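Local structure of YcaO (Methanopyrus kandleri, 6CIB) at residues A354-Y357 with A362-G365; L20-H25 with A150-E155; E36-R41 with A259-E264; Y217-V222 with E242-R247. The protein binds ADP and magnesium and, as a YcaO enzyme, probably uses ATP to activate a peptide backbone amide for thioamidation. All blocks are in the same frame, centred on the assembly; numbering follows the deposited sequence.

Contact 1: residues A354-Y357 with A362-G365; sequences ASEY and ARVG
First torsions direct Ser355 to the carbonyl of Val364 and Arg363 across Glu356. The serine hydroxyl lies opposite its own backbone N (chi1 -171°), which brings it to Val364 O, while Arg363 turns CG away from its carbonyl carbon and runs out extended. Both belong to the loop that follows strand 346-351, folded back on itself with Arg363 at the centre of an inverse gamma turn. The turn leaves Arg363 O facing the other limb, where Glu356 N donates to it at 2.8 Å, nearly in line with the C=O bond. Ser355 OG donates to Val364 O, also at 2.8 Å, but arrives from above the carbonyl plane, 46° out of it. The same hydroxyl receives a weak bond from Tyr357 N, which ties the serine to its own limb as well.

The two long side chains cross at a slant, CB of Glu356 3.8 Å from CB of Arg363. At their ends the flat groups are turned 69° apart, and the salt bridge from Glu356 OE1 to Arg363 NH1 is long, 3.6 Å. Stronger partners take over there: Glu356 OE2 meets Arg350 and Asn146, and the Arg363 guanidinium holds Glu131 and the carbonyl of Pro142. Helix 154-177 packs against the 354-357 limb; its Glu164, which binds magnesium in another structure of this protein though not in this model, lies about 8 Å from Glu356, side chain to side chain. Gly365, with positive phi, brings its bare CA to 4.3 Å from the CA of Ser355.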
loop_
_atom_site.group_PDB
_atom_site.type_symbol
_atom_site.label_atom_id
_atom_site.label_comp_id
_atom_site.label_asym_id
_atom_site.label_seq_id
_atom_site.Cartn_x
_atom_site.Cartn_y
_atom_site.Cartn_z
ATOM N N ALA A 354 -13.346 -5.802 1.605
ATOM C CA ALA A 354 -11.986 -6.288 1.292
ATOM C C ALA A 354 -11.329 -6.764 2.572
ATOM O O ALA A 354 -11.545 -6.182 3.634
ATOM C CB ALA A 354 -11.143 -5.207 0.634
ATOM N N SER A 355 -10.546 -7.834 2.481
ATOM C CA SER A 355 -9.910 -8.388 3.673
ATOM C C SER A 355 -8.698 -7.568 4.097
ATOM O O SER A 355 -7.887 -7.162 3.263
ATOM C CB SER A 355 -9.486 -9.832 3.452
ATOM O OG SER A 355 -9.060 -10.396 4.686
ATOM N N GLU A 356 -8.604 -7.332 5.403
ATOM C CA GLU A 356 -7.447 -6.690 6.011
ATOM C C GLU A 356 -6.892 -7.571 7.143
ATOM O O GLU A 356 -6.306 -7.075 8.111
ATOM C CB GLU A 356 -7.794 -5.265 6.466
ATOM C CG GLU A 356 -8.129 -4.319 5.311
ATOM C CD GLU A 356 -8.575 -2.938 5.748
ATOM O OE1 GLU A 356 -9.220 -2.799 6.812
ATOM O OE2 GLU A 356 -8.300 -1.975 5.000
ATOM N N TYR A 357 -7.054 -8.885 6.964
ATOM C CA TYR A 357 -6.593 -9.924 7.894
ATOM C C TYR A 357 -5.123 -9.790 8.310
ATOM O O TYR A 357 -4.788 -10.008 9.483
ATOM C CB TYR A 357 -6.869 -11.318 7.305
ATOM C CG TYR A 357 -6.505 -12.480 8.209
ATOM C CD1 TYR A 357 -7.321 -12.829 9.299
ATOM C CD2 TYR A 357 -5.355 -13.247 7.967
ATOM C CE1 TYR A 357 -6.993 -13.899 10.128
ATOM C CE2 TYR A 357 -5.018 -14.314 8.792
ATOM C CZ TYR A 357 -5.844 -14.635 9.866
ATOM O OH TYR A 357 -5.522 -15.688 10.690
ATOM N N ALA A 362 -9.333 -9.624 13.166
ATOM C CA ALA A 362 -10.760 -9.316 13.182
ATOM C C ALA A 362 -11.288 -8.665 11.894
ATOM O O ALA A 362 -12.506 -8.639 11.678
ATOM C CB ALA A 362 -11.103 -8.462 14.393
ATOM N N ARG A 363 -10.388 -8.147 11.052
ATOM C CA ARG A 363 -10.771 -7.463 9.808
ATOM C C ARG A 363 -10.822 -8.445 8.625
ATOM O O ARG A 363 -10.216 -8.218 7.571
ATOM C CB ARG A 363 -9.832 -6.277 9.514
ATOM C CG ARG A 363 -9.884 -5.137 10.520
ATOM C CD ARG A 363 -8.921 -4.026 10.125
ATOM N NE ARG A 363 -8.944 -2.887 11.048
ATOM C CZ ARG A 363 -9.761 -1.835 10.945
ATOM N NH1 ARG A 363 -10.648 -1.757 9.956
ATOM N NH2 ARG A 363 -9.688 -0.851 11.832
ATOM N N VAL A 364 -11.572 -9.529 8.827
ATOM C CA VAL A 364 -11.681 -10.658 7.895
ATOM C C VAL A 364 -12.198 -10.223 6.523
ATOM O O VAL A 364 -11.697 -10.689 5.499
ATOM C CB VAL A 364 -12.578 -11.788 8.502
ATOM C CG1 VAL A 364 -12.952 -12.849 7.471
ATOM C CG2 VAL A 364 -11.889 -12.442 9.692
ATOM N N GLY A 365 -13.189 -9.332 6.511
ATOM C CA GLY A 365 -13.870 -8.934 5.275
ATOM C C GLY A 365 -14.716 -10.066 4.703
ATOM O O GLY A 365 -14.968 -11.069 5.380
#

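Contact 2: residues L20-H25 with A150-E155; sequences LRWIRH and AGRLRE. With ADP (adenosine-5'-diphosphate), chain G.
Before it lays Arg152 over Trp22 of helix 16-25, the chain at 150-155 leaves a sheet strand along the ADP ribose. Ala150, at the end of strand 148-150, holds the sugar by its backbone: its N donates almost straight to ADP O3' at 2.9 Å, and its carbonyl O takes the ribose O2' hydroxyl at 2.6 Å. Gly151 passes the adenine next, with CA 3.9 Å from ADP N3. At Arg152 the chain turns, and its N is held by the carboxylate of Glu156, itself an ADP-binding residue.

The arginine side chain is bent at both chi2 (-74°) and chi3 (-60°), a fold that brings its end back flat over the indole. Ring and guanidinium planes are only 11° apart. CD sits over the six-membered ring, 3.6 Å from its centroid, and CZ lies over the five-membered ring, 3.9 Å from that centroid, so a CH-pi contact and a cation-pi stack share one face of Trp22. NH1 reaches past the ring to a hydrogen bond with Thr19, of the ADP pocket, and Phe14 makes a further cation-pi contact with the arginine. Leu153 follows as N-cap of helix 154-177, and Arg154 and Glu155 open that helix.

Chemically, the contact pairs a cation with the electron-rich face of an indole. The flat stack and the Phe14 contact are consistent with a well-placed guanidinium, the Thr19 bond probably sets its rotation, and helix 16-25 is thereby joined to the turn beside the nucleotide.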
loop_
_atom_site.group_PDB
_atom_site.type_symbol
_atom_site.label_atom_id
_atom_site.label_comp_id
_atom_site.label_asym_id
_atom_site.label_seq_id
_atom_site.Cartn_x
_atom_site.Cartn_y
_atom_site.Cartn_z
ATOM N N LEU A 20 9.612 16.589 -7.117
ATOM C CA LEU A 20 10.614 16.892 -6.092
ATOM C C LEU A 20 10.855 18.401 -5.980
ATOM O O LEU A 20 10.920 18.946 -4.869
ATOM C CB LEU A 20 11.934 16.136 -6.326
ATOM C CG LEU A 20 12.998 16.182 -5.208
ATOM C CD1 LEU A 20 12.437 15.896 -3.811
ATOM C CD2 LEU A 20 14.150 15.242 -5.511
ATOM N N ARG A 21 10.959 19.062 -7.131
ATOM C CA ARG A 21 11.167 20.509 -7.190
ATOM C C ARG A 21 10.008 21.227 -6.495
ATOM O O ARG A 21 10.226 22.156 -5.718
ATOM C CB ARG A 21 11.332 20.951 -8.654
ATOM C CG ARG A 21 11.636 22.424 -8.878
ATOM C CD ARG A 21 12.221 22.697 -10.266
ATOM N NE ARG A 21 11.464 22.067 -11.348
ATOM C CZ ARG A 21 11.958 21.205 -12.240
ATOM N NH1 ARG A 21 13.237 20.851 -12.230
ATOM N NH2 ARG A 21 11.157 20.703 -13.168
ATOM N N TRP A 22 8.795 20.742 -6.760
ATOM C CA TRP A 22 7.547 21.225 -6.174
ATOM C C TRP A 22 7.465 20.982 -4.651
ATOM O O TRP A 22 7.081 21.887 -3.902
ATOM C CB TRP A 22 6.390 20.567 -6.936
ATOM C CG TRP A 22 4.985 20.829 -6.464
ATOM C CD1 TRP A 22 4.165 21.862 -6.839
ATOM C CD2 TRP A 22 4.210 19.999 -5.592
ATOM N NE1 TRP A 22 2.936 21.738 -6.229
ATOM C CE2 TRP A 22 2.934 20.604 -5.462
ATOM C CE3 TRP A 22 4.470 18.806 -4.895
ATOM C CZ2 TRP A 22 1.922 20.059 -4.661
ATOM C CZ3 TRP A 22 3.458 18.261 -4.091
ATOM C CH2 TRP A 22 2.204 18.892 -3.984
ATOM N N ILE A 23 7.838 19.776 -4.200
ATOM C CA ILE A 23 7.917 19.442 -2.757
ATOM C C ILE A 23 8.863 20.409 -2.030
ATOM O O ILE A 23 8.533 20.922 -0.953
ATOM C CB ILE A 23 8.342 17.954 -2.520
ATOM C CG1 ILE A 23 7.188 16.991 -2.864
ATOM C CG2 ILE A 23 8.827 17.720 -1.087
ATOM C CD1 ILE A 23 7.614 15.548 -3.115
ATOM N N ARG A 24 10.021 20.656 -2.638
ATOM C CA ARG A 24 11.044 21.527 -2.067
ATOM C C ARG A 24 10.620 22.993 -2.002
ATOM O O ARG A 24 10.831 23.658 -0.982
ATOM C CB ARG A 24 12.357 21.370 -2.820
ATOM C CG ARG A 24 13.159 20.191 -2.321
ATOM C CD ARG A 24 14.172 19.736 -3.340
ATOM N NE ARG A 24 14.909 18.576 -2.846
ATOM C CZ ARG A 24 15.802 17.881 -3.544
ATOM N NH1 ARG A 24 16.086 18.202 -4.804
ATOM N NH2 ARG A 24 16.403 16.838 -2.977
ATOM N N HIS A 25 10.010 23.480 -3.082
ATOM C CA HIS A 25 9.516 24.856 -3.154
ATOM C C HIS A 25 8.458 25.126 -2.083
ATOM O O HIS A 25 8.490 26.172 -1.420
ATOM C CB HIS A 25 8.953 25.152 -4.545
ATOM C CG HIS A 25 8.329 26.507 -4.663
ATOM N ND1 HIS A 25 6.966 26.693 -4.743
ATOM C CD2 HIS A 25 8.881 27.744 -4.685
ATOM C CE1 HIS A 25 6.704 27.986 -4.825
ATOM N NE2 HIS A 25 7.850 28.645 -4.793
ATOM N N ALA A 150 -1.162 9.758 -0.875
ATOM C CA ALA A 150 -1.014 11.124 -1.351
ATOM C C ALA A 150 -0.674 11.097 -2.841
ATOM O O ALA A 150 -0.217 10.074 -3.364
ATOM C CB ALA A 150 0.074 11.833 -0.563
ATOM N N GLY A 151 -0.933 12.210 -3.525
ATOM C CA GLY A 151 -0.504 12.403 -4.907
ATOM C C GLY A 151 -0.463 13.870 -5.287
ATOM O O GLY A 151 -0.810 14.736 -4.484
ATOM N N ARG A 152 -0.036 14.156 -6.514
ATOM C CA ARG A 152 -0.141 15.511 -7.054
ATOM C C ARG A 152 -1.595 15.821 -7.410
ATOM O O ARG A 152 -2.016 16.978 -7.364
ATOM C CB ARG A 152 0.749 15.683 -8.281
ATOM C CG ARG A 152 2.248 15.671 -8.017
ATOM C CD ARG A 152 2.773 16.941 -7.368
ATOM N NE ARG A 152 2.543 18.152 -8.162
ATOM C CZ ARG A 152 3.352 18.624 -9.110
ATOM N NH1 ARG A 152 4.476 17.998 -9.440
ATOM N NH2 ARG A 152 3.027 19.743 -9.739
ATOM N N LEU A 153 -2.350 14.776 -7.758
ATOM C CA LEU A 153 -3.772 14.882 -8.053
ATOM C C LEU A 153 -4.522 13.846 -7.258
ATOM O O LEU A 153 -3.961 12.808 -6.892
ATOM C CB LEU A 153 -4.046 14.689 -9.552
ATOM C CG LEU A 153 -3.364 15.619 -10.577
ATOM C CD1 LEU A 153 -3.683 15.142 -11.978
ATOM C CD2 LEU A 153 -3.790 17.076 -10.429
ATOM N N ARG A 154 -5.800 14.118 -7.008
ATOM C CA ARG A 154 -6.637 13.198 -6.254
ATOM C C ARG A 154 -6.722 11.824 -6.935
ATOM O O ARG A 154 -6.704 10.804 -6.244
ATOM C CB ARG A 154 -8.003 13.837 -5.907
ATOM C CG ARG A 154 -9.178 13.579 -6.834
ATOM C CD ARG A 154 -10.129 12.564 -6.216
ATOM N NE ARG A 154 -11.415 12.500 -6.910
ATOM C CZ ARG A 154 -11.914 11.432 -7.536
ATOM N NH1 ARG A 154 -11.267 10.277 -7.574
ATOM N NH2 ARG A 154 -13.093 11.520 -8.127
ATOM N N GLU A 155 -6.737 11.804 -8.276
ATOM C CA GLU A 155 -6.763 10.551 -9.053
ATOM C C GLU A 155 -5.541 9.673 -8.783
ATOM O O GLU A 155 -5.690 8.462 -8.625
ATOM C CB GLU A 155 -6.896 10.800 -10.558
ATOM C CG GLU A 155 -8.287 11.247 -11.003
ATOM C CD GLU A 155 -8.493 12.749 -10.907
ATOM O OE1 GLU A 155 -7.626 13.471 -10.353
ATOM O OE2 GLU A 155 -9.536 13.221 -11.398
HETATM P PB ADP G . 3.533 3.003 -1.325
HETATM O O1B ADP G . 2.307 3.843 -1.615
HETATM O O2B ADP G . 3.390 1.537 -1.685
HETATM O O3B ADP G . 4.167 3.239 0.026
HETATM P PA ADP G . 5.617 4.677 -2.457
HETATM O O1A ADP G . 6.006 4.795 -3.906
HETATM O O2A ADP G . 6.723 4.383 -1.480
HETATM O O3A ADP G . 4.566 3.476 -2.467
HETATM O "O5'" ADP G . 4.831 6.016 -2.044
HETATM C "C5'" ADP G . 4.705 6.563 -0.719
HETATM C "C4'" ADP G . 3.702 7.731 -0.748
HETATM O "O4'" ADP G . 4.158 8.746 -1.657
HETATM C "C3'" ADP G . 2.316 7.338 -1.266
HETATM O "O3'" ADP G . 1.312 8.181 -0.667
HETATM C "C2'" ADP G . 2.394 7.635 -2.752
HETATM O "O2'" ADP G . 1.111 7.829 -3.342
HETATM C "C1'" ADP G . 3.260 8.890 -2.772
HETATM N N9 ADP G . 4.061 9.034 -4.008
HETATM C C8 ADP G . 5.026 8.189 -4.417
HETATM N N7 ADP G . 5.564 8.602 -5.588
HETATM C C5 ADP G . 4.958 9.743 -5.933
HETATM C C6 ADP G . 5.069 10.698 -7.060
HETATM N N6 ADP G . 5.969 10.487 -8.050
HETATM N N1 ADP G . 4.239 11.770 -7.056
HETATM C C2 ADP G . 3.337 11.987 -6.068
HETATM N N3 ADP G . 3.190 11.158 -5.010
HETATM C C4 ADP G . 3.963 10.036 -4.889
#

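Contact 3: residues E36-R41 with A259-E264; sequences EKFSDR and ARRGIE. With OXM (oxamic acid), chain I.
Arg261 reaches from just beyond helix 241-260 to Phe38 and Asp40 on strand 34-42, leaving the backbone where Gly262 closes the helix in a Schellman motif. From CB, which points toward the strand, the chain runs straight out: chi2 and chi3 are near 180°, and the extension carries the guanidinium to the strand. CD comes to 3.7 Å from Asp40 OD2. NE then donates to that oxygen at 2.9 Å, 19° out of the carboxylate plane on the syn side. At the tip, NH2 gives a nearly straight bond of 2.7 Å to the syn lone pair of Asp40 OD1, and NH1 lies over a face of the Phe38 ring, 3.5 Å from CD1 and toward its rim. Phe38 CB in turn sits over the guanidinium face, 3.7 Å from NH2, with ring and guanidinium tilted 40° apart. Ser257 also hydrogen-bonds Asp40 OD2, and Ile49 of the neighbouring strand touches Arg261. Next to Asp40 on the strand, Arg41 NH1 donates to an oxamic acid carboxylate oxygen, O3, at 2.9 Å.

Carboxylate and guanidinium thus meet edge on, nearly coplanar, as a side-on salt bridge with two bonds. Such pairing probably favours the charged state of both groups, and it joins the edge strand of the sheet to the helix end at the protein surface.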
loop_
_atom_site.group_PDB
_atom_site.type_symbol
_atom_site.label_atom_id
_atom_site.label_comp_id
_atom_site.label_asym_id
_atom_site.label_seq_id
_atom_site.Cartn_x
_atom_site.Cartn_y
_atom_site.Cartn_z
ATOM N N GLU A 36 14.901 14.882 10.462
ATOM C CA GLU A 36 16.113 14.205 9.998
ATOM C C GLU A 36 15.873 13.340 8.754
ATOM O O GLU A 36 14.794 12.762 8.581
ATOM C CB GLU A 36 16.709 13.352 11.121
ATOM C CG GLU A 36 18.226 13.207 11.062
ATOM C CD GLU A 36 18.810 12.422 12.235
ATOM O OE1 GLU A 36 18.048 11.976 13.129
ATOM O OE2 GLU A 36 20.046 12.230 12.251
ATOM N N LYS A 37 16.903 13.250 7.915
ATOM C CA LYS A 37 16.870 12.502 6.659
ATOM C C LYS A 37 18.074 11.582 6.572
ATOM O O LYS A 37 19.181 11.959 6.971
ATOM C CB LYS A 37 16.891 13.454 5.460
ATOM C CG LYS A 37 15.740 14.446 5.413
ATOM C CD LYS A 37 15.766 15.253 4.130
ATOM C CE LYS A 37 14.638 16.263 4.133
ATOM N NZ LYS A 37 14.531 16.977 2.828
ATOM N N PHE A 38 17.852 10.387 6.034
ATOM C CA PHE A 38 18.919 9.420 5.774
ATOM C C PHE A 38 18.786 8.856 4.360
ATOM O O PHE A 38 17.676 8.571 3.907
ATOM C CB PHE A 38 18.850 8.248 6.758
ATOM C CG PHE A 38 18.968 8.643 8.207
ATOM C CD1 PHE A 38 20.226 8.814 8.801
ATOM C CD2 PHE A 38 17.820 8.826 8.985
ATOM C CE1 PHE A 38 20.338 9.169 10.142
ATOM C CE2 PHE A 38 17.927 9.176 10.333
ATOM C CZ PHE A 38 19.187 9.340 10.910
ATOM N N SER A 39 19.920 8.658 3.698
ATOM C CA SER A 39 19.953 8.005 2.390
ATOM C C SER A 39 20.657 6.662 2.436
ATOM O O SER A 39 21.813 6.561 2.856
ATOM C CB SER A 39 20.624 8.907 1.350
ATOM O OG SER A 39 19.854 10.068 1.136
ATOM N N ASP A 40 19.943 5.627 2.009
ATOM C CA ASP A 40 20.503 4.280 1.906
ATOM C C ASP A 40 20.506 3.844 0.446
ATOM O O ASP A 40 19.853 4.460 -0.391
ATOM C CB ASP A 40 19.685 3.294 2.762
ATOM C CG ASP A 40 19.952 3.445 4.273
ATOM O OD1 ASP A 40 20.797 4.282 4.665
ATOM O OD2 ASP A 40 19.305 2.723 5.074
ATOM N N ARG A 41 21.251 2.795 0.144
ATOM C CA ARG A 41 21.133 2.116 -1.137
ATOM C C ARG A 41 21.248 0.625 -0.868
ATOM O O ARG A 41 22.259 0.152 -0.335
ATOM C CB ARG A 41 22.199 2.595 -2.136
ATOM C CG ARG A 41 21.831 2.408 -3.619
ATOM C CD ARG A 41 22.842 3.048 -4.589
ATOM N NE ARG A 41 24.183 2.694 -4.164
ATOM C CZ ARG A 41 25.104 3.522 -3.688
ATOM N NH1 ARG A 41 24.920 4.840 -3.649
ATOM N NH2 ARG A 41 26.246 3.001 -3.287
ATOM N N ALA A 259 15.549 -2.962 8.459
ATOM C CA ALA A 259 16.068 -4.005 9.347
ATOM C C ALA A 259 17.530 -3.728 9.717
ATOM O O ALA A 259 17.917 -3.888 10.872
ATOM C CB ALA A 259 15.907 -5.382 8.715
ATOM N N ARG A 260 18.318 -3.276 8.742
ATOM C CA ARG A 260 19.729 -2.934 8.956
ATOM C C ARG A 260 19.929 -1.708 9.845
ATOM O O ARG A 260 21.005 -1.525 10.405
ATOM C CB ARG A 260 20.443 -2.738 7.622
ATOM C CG ARG A 260 20.806 -4.040 6.937
ATOM C CD ARG A 260 21.096 -3.807 5.469
ATOM N NE ARG A 260 21.128 -5.076 4.749
ATOM C CZ ARG A 260 21.614 -5.248 3.520
ATOM N NH1 ARG A 260 22.133 -4.235 2.845
ATOM N NH2 ARG A 260 21.586 -6.452 2.968
ATOM N N ARG A 261 18.895 -0.876 9.967
ATOM C CA ARG A 261 18.896 0.245 10.909
ATOM C C ARG A 261 18.163 -0.100 12.212
ATOM O O ARG A 261 18.076 0.735 13.119
ATOM C CB ARG A 261 18.265 1.489 10.272
ATOM C CG ARG A 261 19.158 2.169 9.252
ATOM C CD ARG A 261 18.474 3.355 8.596
ATOM N NE ARG A 261 19.413 3.993 7.667
ATOM C CZ ARG A 261 20.328 4.896 8.016
ATOM N NH1 ARG A 261 20.430 5.316 9.277
ATOM N NH2 ARG A 261 21.146 5.380 7.099
ATOM N N GLY A 262 17.632 -1.319 12.289
ATOM C CA GLY A 262 16.849 -1.778 13.445
ATOM C C GLY A 262 15.543 -1.029 13.670
ATOM O O GLY A 262 15.106 -0.873 14.811
ATOM N N ILE A 263 14.935 -0.546 12.585
ATOM C CA ILE A 263 13.617 0.102 12.632
ATOM C C ILE A 263 12.559 -0.974 12.379
ATOM O O ILE A 263 12.719 -1.805 11.478
ATOM C CB ILE A 263 13.501 1.261 11.602
ATOM C CG1 ILE A 263 14.567 2.334 11.863
ATOM C CG2 ILE A 263 12.106 1.887 11.626
ATOM C CD1 ILE A 263 14.881 3.215 10.666
ATOM N N GLU A 264 11.491 -0.963 13.176
ATOM C CA GLU A 264 10.465 -2.016 13.119
ATOM C C GLU A 264 9.058 -1.504 12.791
ATOM O O GLU A 264 8.809 -0.295 12.805
ATOM C CB GLU A 264 10.456 -2.818 14.429
ATOM C CG GLU A 264 11.726 -3.625 14.674
ATOM C CD GLU A 264 11.763 -4.265 16.047
ATOM O OE1 GLU A 264 11.047 -5.268 16.258
ATOM O OE2 GLU A 264 12.519 -3.774 16.915
HETATM C C1 OXM I . 23.912 7.904 -5.951
HETATM N N1 OXM I . 25.028 7.232 -5.689
HETATM O O1 OXM I . 23.869 8.802 -6.794
HETATM C C2 OXM I . 22.703 7.549 -5.206
HETATM O O2 OXM I . 21.742 8.350 -5.188
HETATM O O3 OXM I . 22.663 6.450 -4.604
#

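Contact 4: residues Y217-V222 with E242-R247; sequences YVVGAV and EMAVLR
Tyr217 brings a flat ring to this contact but not to the helix: its CB sets out toward 242-247, then the ring leads away, and its OH is bound by the carbonyl of Asp305. What Tyr217 does offer is its backbone carbonyl, whose O lies 3.8 Å from CB of Ala244. The guanidinium of Arg247 is likewise turned elsewhere, to the carbonyl of Glu9 and, weakly, to Gln160 of the ADP pocket.

The touching is therefore done by small apolar side chains and backbone atoms. Strand 217-224 is the middle strand of a three-stranded antiparallel sheet, and helix 241-260 packs on one face of it. Segments 217-222 and 242-247 run in the same sense at 29°, their axes 7.2 Å apart at the closest, a spacing consistent with the small Ala244 side chain at the nearest point, its CA 5.6 Å from that of Val219. Val219 CB lies 3.7 Å from Ala244 O, and its two methyls split over the helix surface. CG2, beside its own backbone N, contacts both Ala244 CB at 3.8 Å and Val245 CG2 at 4.0 Å, while CG1 rests 3.9 Å from CA of Val245. One turn on, Val219 and Ala221 also touch Ala248.

With apolar side-chain carbons and backbone atoms making the contact, the layer is held by dispersion and by exclusion of water. No directional bond fixes the register here; it probably rests on the fit of the Val219 methyls over Ala244 and Val245, in the buried core.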
loop_
_atom_site.group_PDB
_atom_site.type_symbol
_atom_site.label_atom_id
_atom_site.label_comp_id
_atom_site.label_asym_id
_atom_site.label_seq_id
_atom_site.Cartn_x
_atom_site.Cartn_y
_atom_site.Cartn_z
ATOM N N TYR A 217 -3.140 -7.276 -10.981
ATOM C CA TYR A 217 -2.207 -8.335 -10.576
ATOM C C TYR A 217 -1.547 -7.983 -9.259
ATOM O O TYR A 217 -1.207 -6.826 -9.035
ATOM C CB TYR A 217 -1.151 -8.564 -11.668
ATOM C CG TYR A 217 -1.767 -9.029 -12.967
ATOM C CD1 TYR A 217 -2.123 -10.374 -13.151
ATOM C CD2 TYR A 217 -2.022 -8.124 -14.005
ATOM C CE1 TYR A 217 -2.705 -10.808 -14.334
ATOM C CE2 TYR A 217 -2.605 -8.549 -15.196
ATOM C CZ TYR A 217 -2.943 -9.887 -15.353
ATOM O OH TYR A 217 -3.517 -10.317 -16.524
ATOM N N VAL A 218 -1.388 -8.980 -8.389
ATOM C CA VAL A 218 -0.688 -8.788 -7.119
ATOM C C VAL A 218 0.519 -9.730 -7.057
ATOM O O VAL A 218 0.382 -10.942 -7.280
ATOM C CB VAL A 218 -1.616 -8.969 -5.888
ATOM C CG1 VAL A 218 -0.869 -8.675 -4.590
ATOM C CG2 VAL A 218 -2.848 -8.065 -5.987
ATOM N N VAL A 219 1.692 -9.151 -6.783
ATOM C CA VAL A 219 2.961 -9.884 -6.720
ATOM C C VAL A 219 3.540 -9.788 -5.308
ATOM O O VAL A 219 3.518 -8.726 -4.692
ATOM C CB VAL A 219 3.979 -9.375 -7.785
ATOM C CG1 VAL A 219 5.365 -9.996 -7.622
ATOM C CG2 VAL A 219 3.471 -9.654 -9.191
ATOM N N GLY A 220 4.038 -10.913 -4.809
ATOM C CA GLY A 220 4.783 -10.963 -3.560
ATOM C C GLY A 220 6.224 -11.349 -3.815
ATOM O O GLY A 220 6.514 -12.144 -4.713
ATOM N N ALA A 221 7.125 -10.755 -3.036
ATOM C CA ALA A 221 8.537 -11.122 -3.024
ATOM C C ALA A 221 8.924 -11.517 -1.609
ATOM O O ALA A 221 8.596 -10.811 -0.654
ATOM C CB ALA A 221 9.409 -9.977 -3.515
ATOM N N VAL A 222 9.598 -12.657 -1.479
ATOM C CA VAL A 222 10.060 -13.139 -0.174
ATOM C C VAL A 222 11.562 -13.402 -0.207
ATOM O O VAL A 222 12.102 -13.847 -1.224
ATOM C CB VAL A 222 9.279 -14.389 0.349
ATOM C CG1 VAL A 222 7.863 -14.011 0.750
ATOM C CG2 VAL A 222 9.261 -15.526 -0.667
ATOM N N GLU A 242 4.287 -5.916 -14.649
ATOM C CA GLU A 242 5.674 -5.454 -14.512
ATOM C C GLU A 242 5.852 -4.451 -13.364
ATOM O O GLU A 242 6.854 -4.500 -12.671
ATOM C CB GLU A 242 6.187 -4.832 -15.814
ATOM C CG GLU A 242 6.529 -5.825 -16.918
ATOM C CD GLU A 242 6.914 -5.127 -18.212
ATOM O OE1 GLU A 242 8.038 -4.590 -18.306
ATOM O OE2 GLU A 242 6.083 -5.097 -19.138
HETATM N N MSE A 243 4.878 -3.556 -13.186
HETATM C CA MSE A 243 4.869 -2.582 -12.084
HETATM C C MSE A 243 4.669 -3.285 -10.769
HETATM O O MSE A 243 5.317 -2.939 -9.781
HETATM C CB MSE A 243 3.776 -1.531 -12.294
HETATM C CG MSE A 243 3.807 -0.465 -11.194
HETATM SE SE MSE A 243 2.230 0.706 -11.271
HETATM C CE MSE A 243 2.911 1.684 -12.829
ATOM N N ALA A 244 3.773 -4.274 -10.749
ATOM C CA ALA A 244 3.525 -5.086 -9.548
ATOM C C ALA A 244 4.790 -5.799 -9.054
ATOM O O ALA A 244 5.045 -5.838 -7.844
ATOM C CB ALA A 244 2.399 -6.092 -9.795
ATOM N N VAL A 245 5.576 -6.342 -9.989
ATOM C CA VAL A 245 6.861 -6.991 -9.677
ATOM C C VAL A 245 7.839 -5.957 -9.103
ATOM O O VAL A 245 8.472 -6.200 -8.060
ATOM C CB VAL A 245 7.487 -7.659 -10.931
ATOM C CG1 VAL A 245 8.884 -8.208 -10.649
ATOM C CG2 VAL A 245 6.594 -8.773 -11.444
ATOM N N LEU A 246 7.956 -4.818 -9.796
ATOM C CA LEU A 246 8.845 -3.738 -9.378
ATOM C C LEU A 246 8.517 -3.254 -7.959
ATOM O O LEU A 246 9.411 -3.132 -7.119
ATOM C CB LEU A 246 8.816 -2.569 -10.379
ATOM C CG LEU A 246 9.685 -1.366 -9.985
ATOM C CD1 LEU A 246 11.170 -1.727 -9.985
ATOM C CD2 LEU A 246 9.407 -0.183 -10.893
ATOM N N ARG A 247 7.235 -3.008 -7.702
ATOM C CA ARG A 247 6.783 -2.575 -6.380
ATOM C C ARG A 247 7.165 -3.541 -5.265
ATOM O O ARG A 247 7.646 -3.109 -4.226
ATOM C CB ARG A 247 5.281 -2.346 -6.379
ATOM C CG ARG A 247 4.865 -1.061 -7.059
ATOM C CD ARG A 247 3.360 -1.022 -7.248
ATOM N NE ARG A 247 2.966 0.357 -7.500
ATOM C CZ ARG A 247 1.794 0.905 -7.188
ATOM N NH1 ARG A 247 0.821 0.197 -6.602
ATOM N NH2 ARG A 247 1.608 2.191 -7.463
#

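How the contacts relate
Starting from the N terminus, 20-25 opens first and waits until 150-155 for contact 2 to close, so helix 16-25 meets the turn at the nucleotide. Meanwhile 36-41 has opened contact 3, which closes only at 259-264; contacts 2 and 3 therefore cross along the chain, binding the N-terminal sheet and helix to later parts of the fold. Contact 4 nests inside the loop of contact 3, and helix 241-260 serves both, near its start for contact 4 and at its end for contact 3. Contact 1 comes last, a local closure in series with the others, across the chain's centre from contact 2, their centres 31 Å apart.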